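Local coordinates for ABC transporter, substrate binding protein (Agrobacterium tumefaciens, PDB 3C9H) that probably captures a solute in the periplasm and hands it to an ABC transporter for import, and binds a magnesium ion, at residues 176-179 with 184-187; 189-194 with 231-236. All coordinates share one frame; numbering follows the deposited sequence.

Contact 1 (176-179 with 184-187); sequences YDIE and GFLF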
loop_
_atom_site.group_PDB
_atom_site.type_symbol
_atom_site.label_atom_id
_atom_site.label_comp_id
_atom_site.label_asym_id
_atom_site.label_seq_id
_atom_site.Cartn_x
_atom_site.Cartn_y
_atom_site.Cartn_z
ATOM N N TYR A 176 10.588 5.799 -0.270
ATOM C CA TYR A 176 9.450 6.559 -0.771
ATOM C C TYR A 176 9.676 8.051 -0.549
ATOM O O TYR A 176 10.134 8.464 0.505
ATOM C CB TYR A 176 8.164 6.186 -0.041
ATOM C CG TYR A 176 7.407 5.023 -0.621
ATOM C CD1 TYR A 176 7.247 3.839 0.098
ATOM C CD2 TYR A 176 6.825 5.112 -1.874
ATOM C CE1 TYR A 176 6.503 2.772 -0.436
ATOM C CE2 TYR A 176 6.087 4.061 -2.392
ATOM C CZ TYR A 176 5.924 2.913 -1.671
ATOM O OH TYR A 176 5.182 1.895 -2.210
ATOM N N ASP A 177 9.348 8.818 -1.566
ATOM C CA ASP A 177 9.135 10.236 -1.435
ATOM C C ASP A 177 7.775 10.430 -0.782
ATOM O O ASP A 177 6.738 10.288 -1.428
ATOM C CB ASP A 177 9.146 10.870 -2.810
ATOM C CG ASP A 177 9.005 12.378 -2.762
ATOM O OD1 ASP A 177 8.639 12.947 -1.706
ATOM O OD2 ASP A 177 9.284 12.993 -3.799
ATOM N N ILE A 178 7.797 10.748 0.494
ATOM C CA ILE A 178 6.574 10.854 1.262
ATOM C C ILE A 178 5.709 12.038 0.837
ATOM O O ILE A 178 4.520 12.070 1.144
ATOM C CB ILE A 178 6.799 10.828 2.776
ATOM C CG1 ILE A 178 7.348 12.163 3.317
ATOM C CG2 ILE A 178 7.693 9.662 3.160
ATOM C CD1 ILE A 178 7.288 12.270 4.824
ATOM N N GLU A 179 6.293 12.981 0.113
ATOM C CA GLU A 179 5.530 14.090 -0.439
ATOM C C GLU A 179 4.689 13.660 -1.617
ATOM O O GLU A 179 3.647 14.249 -1.876
ATOM C CB GLU A 179 6.452 15.239 -0.884
ATOM C CG GLU A 179 6.971 16.066 0.266
ATOM C CD GLU A 179 7.617 17.366 -0.201
ATOM O OE1 GLU A 179 8.244 17.366 -1.282
ATOM O OE2 GLU A 179 7.505 18.388 0.521
ATOM N N GLY A 184 3.831 5.996 1.347
ATOM C CA GLY A 184 5.101 6.456 1.932
ATOM C C GLY A 184 4.879 7.328 3.143
ATOM O O GLY A 184 5.501 7.103 4.195
ATOM N N PHE A 185 4.011 8.337 3.010
ATOM C CA PHE A 185 3.698 9.186 4.132
ATOM C C PHE A 185 3.125 8.377 5.318
ATOM O O PHE A 185 3.535 8.547 6.466
ATOM C CB PHE A 185 2.734 10.323 3.758
ATOM C CG PHE A 185 2.384 11.161 4.945
ATOM C CD1 PHE A 185 3.212 12.186 5.335
ATOM C CD2 PHE A 185 1.296 10.831 5.749
ATOM C CE1 PHE A 185 2.926 12.922 6.504
ATOM C CE2 PHE A 185 1.007 11.544 6.914
ATOM C CZ PHE A 185 1.832 12.580 7.295
ATOM N N LEU A 186 2.192 7.484 5.027
ATOM C CA LEU A 186 1.614 6.630 6.061
ATOM C C LEU A 186 2.714 5.889 6.805
ATOM O O LEU A 186 2.739 5.893 8.024
ATOM C CB LEU A 186 0.603 5.640 5.446
ATOM C CG LEU A 186 -0.164 4.714 6.412
ATOM C CD1 LEU A 186 -1.098 5.526 7.276
ATOM C CD2 LEU A 186 -0.945 3.621 5.675
ATOM N N PHE A 187 3.623 5.243 6.077
ATOM C CA PHE A 187 4.657 4.461 6.718
ATOM C C PHE A 187 5.531 5.380 7.592
ATOM O O PHE A 187 5.862 5.014 8.712
ATOM C CB PHE A 187 5.536 3.698 5.710
ATOM C CG PHE A 187 4.845 2.541 4.977
ATOM C CD1 PHE A 187 3.818 1.784 5.571
ATOM C CD2 PHE A 187 5.306 2.160 3.722
ATOM C CE1 PHE A 187 3.230 0.713 4.878
ATOM C CE2 PHE A 187 4.742 1.090 3.026
ATOM C CZ PHE A 187 3.702 0.364 3.605
#
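Y176 and I178 settle on the backbone of G184, where the end of strand 173-176 and the loop after it fold back on the first turn of helix 183-194, within the solute-binding-protein family domain. Y176 CB lies 3.7 Å from G184 CA, and the ring has G184 N over one face, 4.2 Å above its plane and offset toward the rim. I178 adds CG2, which reaches within 3.5 Å of G184 O. Its CG1 branch sits between the backbone N and the carbonyl carbon (chi1 76°), from where CD1 extends to 4.1 Å from F185 CD1, meeting that ring obliquely. F185 CB packs 3.6 Å from I178 O. On the other flank Y176 CE1 approaches the edge of the F187 ring, 4.2 Å from CE2. The turn is stabilised from within: D177 OD1 accepts from E179 N at 3.0 Å, an Asx turn. Y176 OH bonds S216 and a bound citrate, probably from the crystallisation liquor; the magnesium ion is about 7 Å from the nearest Y176 side-chain atom. With no hydrogen bond across it, the contact rests on van der Waals packing, and its closeness depends on G184: a CB there would clash with Y176 CB.

Contact 2 (189-194 with 231-236); sequences SRDQEQ and GYNILG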
loop_
_atom_site.group_PDB
_atom_site.type_symbol
_atom_site.label_atom_id
_atom_site.label_comp_id
_atom_site.label_asym_id
_atom_site.label_seq_id
_atom_site.Cartn_x
_atom_site.Cartn_y
_atom_site.Cartn_z
ATOM N N SER A 189 4.675 8.191 9.007
ATOM C CA SER A 189 3.903 8.653 10.166
ATOM C C SER A 189 3.809 7.541 11.236
ATOM O O SER A 189 3.870 7.823 12.455
ATOM C CB SER A 189 2.538 9.203 9.733
ATOM O OG SER A 189 1.602 8.166 9.462
ATOM N N ARG A 190 3.747 6.281 10.784
ATOM C CA ARG A 190 3.763 5.147 11.695
ATOM C C ARG A 190 5.151 4.901 12.315
ATOM O O ARG A 190 5.246 4.578 13.494
ATOM C CB ARG A 190 3.257 3.880 11.007
ATOM C CG ARG A 190 1.880 3.990 10.367
ATOM C CD ARG A 190 0.827 4.518 11.323
ATOM N NE ARG A 190 0.397 3.507 12.284
ATOM C CZ ARG A 190 -0.462 3.743 13.279
ATOM N NH1 ARG A 190 -0.973 4.964 13.456
ATOM N NH2 ARG A 190 -0.821 2.755 14.101
ATOM N N ASP A 191 6.209 5.018 11.512
ATOM C CA ASP A 191 7.583 4.946 12.025
ATOM C C ASP A 191 7.785 5.942 13.190
ATOM O O ASP A 191 8.327 5.601 14.228
ATOM C CB ASP A 191 8.585 5.285 10.920
ATOM C CG ASP A 191 8.851 4.140 9.971
ATOM O OD1 ASP A 191 8.573 2.968 10.312
ATOM O OD2 ASP A 191 9.388 4.414 8.876
ATOM N N GLN A 192 7.355 7.178 12.986
ATOM C CA GLN A 192 7.417 8.201 14.029
ATOM C C GLN A 192 6.710 7.791 15.331
ATOM O O GLN A 192 7.185 8.138 16.411
ATOM C CB GLN A 192 6.833 9.513 13.522
ATOM C CG GLN A 192 7.310 10.709 14.359
ATOM C CD GLN A 192 6.658 12.000 13.956
ATOM O OE1 GLN A 192 5.480 12.018 13.612
ATOM N NE2 GLN A 192 7.424 13.096 13.986
ATOM N N GLU A 193 5.597 7.056 15.230
ATOM C CA GLU A 193 4.858 6.567 16.421
ATOM C C GLU A 193 5.514 5.362 17.135
ATOM O O GLU A 193 5.322 5.187 18.336
ATOM C CB GLU A 193 3.383 6.253 16.070
ATOM C CG GLU A 193 2.463 7.475 16.189
ATOM C CD GLU A 193 1.154 7.390 15.362
ATOM O OE1 GLU A 193 0.729 6.262 15.003
ATOM O OE2 GLU A 193 0.548 8.473 15.079
ATOM N N GLN A 194 6.267 4.525 16.415
ATOM C CA GLN A 194 7.013 3.423 17.061
ATOM C C GLN A 194 8.320 3.930 17.591
ATOM O O GLN A 194 8.621 3.834 18.769
ATOM C CB GLN A 194 7.386 2.299 16.083
ATOM C CG GLN A 194 6.327 1.881 15.159
ATOM C CD GLN A 194 5.056 1.619 15.873
ATOM O OE1 GLN A 194 5.041 0.934 16.900
ATOM N NE2 GLN A 194 3.964 2.168 15.349
ATOM N N GLY A 231 16.736 -0.750 -0.355
ATOM C CA GLY A 231 15.533 0.076 -0.267
ATOM C C GLY A 231 14.869 -0.039 1.099
ATOM O O GLY A 231 14.899 -1.103 1.742
ATOM N N TYR A 232 14.253 1.058 1.533
ATOM C CA TYR A 232 13.665 1.168 2.855
ATOM C C TYR A 232 12.156 1.456 2.747
ATOM O O TYR A 232 11.755 2.316 1.971
ATOM C CB TYR A 232 14.360 2.289 3.655
ATOM C CG TYR A 232 13.730 2.541 4.990
ATOM C CD1 TYR A 232 13.987 1.698 6.058
ATOM C CD2 TYR A 232 12.866 3.615 5.194
ATOM C CE1 TYR A 232 13.382 1.895 7.290
ATOM C CE2 TYR A 232 12.255 3.828 6.438
ATOM C CZ TYR A 232 12.514 2.965 7.472
ATOM O OH TYR A 232 11.937 3.158 8.710
ATOM N N ASN A 233 11.353 0.758 3.547
ATOM C CA ASN A 233 9.881 0.913 3.568
ATOM C C ASN A 233 9.189 0.566 2.262
ATOM O O ASN A 233 8.236 1.232 1.844
ATOM C CB ASN A 233 9.485 2.329 3.991
ATOM C CG ASN A 233 9.333 2.484 5.492
ATOM O OD1 ASN A 233 8.895 3.549 5.978
ATOM N ND2 ASN A 233 9.667 1.444 6.231
ATOM N N ILE A 234 9.632 -0.520 1.648
ATOM C CA ILE A 234 9.115 -0.963 0.375
ATOM C C ILE A 234 7.961 -1.922 0.660
ATOM O O ILE A 234 7.987 -2.631 1.660
ATOM C CB ILE A 234 10.243 -1.652 -0.473
ATOM C CG1 ILE A 234 11.436 -0.690 -0.589
ATOM C CG2 ILE A 234 9.723 -2.082 -1.868
ATOM C CD1 ILE A 234 11.073 0.703 -1.120
ATOM N N LEU A 235 6.959 -1.942 -0.224
ATOM C CA LEU A 235 5.858 -2.874 -0.097
ATOM C C LEU A 235 6.341 -4.326 -0.233
ATOM O O LEU A 235 6.872 -4.721 -1.263
ATOM C CB LEU A 235 4.736 -2.539 -1.086
ATOM C CG LEU A 235 3.943 -1.233 -0.845
ATOM C CD1 LEU A 235 2.880 -1.062 -1.935
ATOM C CD2 LEU A 235 3.310 -1.182 0.575
ATOM N N GLY A 236 6.129 -5.117 0.812
ATOM C CA GLY A 236 6.615 -6.498 0.851
ATOM C C GLY A 236 5.956 -7.379 -0.188
ATOM O O GLY A 236 6.573 -8.278 -0.713
#
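This is a small, buried polar contact, covering only 90 Å² in all, between the C-terminal part of helix 183-194 and strand 230-235, which is broken by a bulge. The backbones stay well apart: the nearest CA atoms, those of D191 and N233, are 9.6 Å from each other, so side chains alone bridge the gap. D191 and Y232 approach from opposite directions. With CG opposite its backbone N (chi1 175°), Y232 carries its hydroxyl across to the helix, where OH donates to D191 OD2 at 2.8 Å. The hydroxyl comes from above the carboxylate, 56° out of its plane, while OD2 itself lies at the edge of the tyrosine ring, near the ring plane. Carboxylate and ring are neither coplanar nor perpendicular, their planes being 42° apart. The CB of N233 also points toward the helix, and the residue is buried beside the pair.

Outside the segments, R155 NE is hydrogen-bonded to Y232 OH and Y257 OH to D191 OD1, so both carboxylate oxygens of this buried acid have a partner. These bonds, with a long, weak ion pair to R155, would probably favour the charged form of D191.

On the strand side, N233 takes a positive phi, and N233 and I234 both face V138 of strand 135-142, a G1 beta bulge. The chain turns a corner at 232 and 233, and L235 then takes the N-cap position before helix 236-245. A helix tied to a bulged strand through a tyrosine-carboxylate bond is, here, packing within an alpha/beta lobe, consistent with the periplasmic binding protein fold.

In the fold
Contact 1 closes before contact 2 opens along the chain, and both use helix 183-194: 184-187 near its start, 189-194 at its end. Their centres are 8 Å apart. Strand 173-176, which leads into contact 1, runs parallel to strand 230-235, whose residues form the far side of contact 2. The two contacts touch directly, with Y176 CE1 3.3 Å from N233 O and F187 CZ 3.4 Å from L235 CD2. S216 joins them too, its OG hydrogen-bonded to both Y176 OH and L235 N. One helix is thus seated on two neighbouring strands; contact 1 reaches a bound citrate, probably from the crystallisation liquor, near the magnesium site, and contact 2 lies away from it.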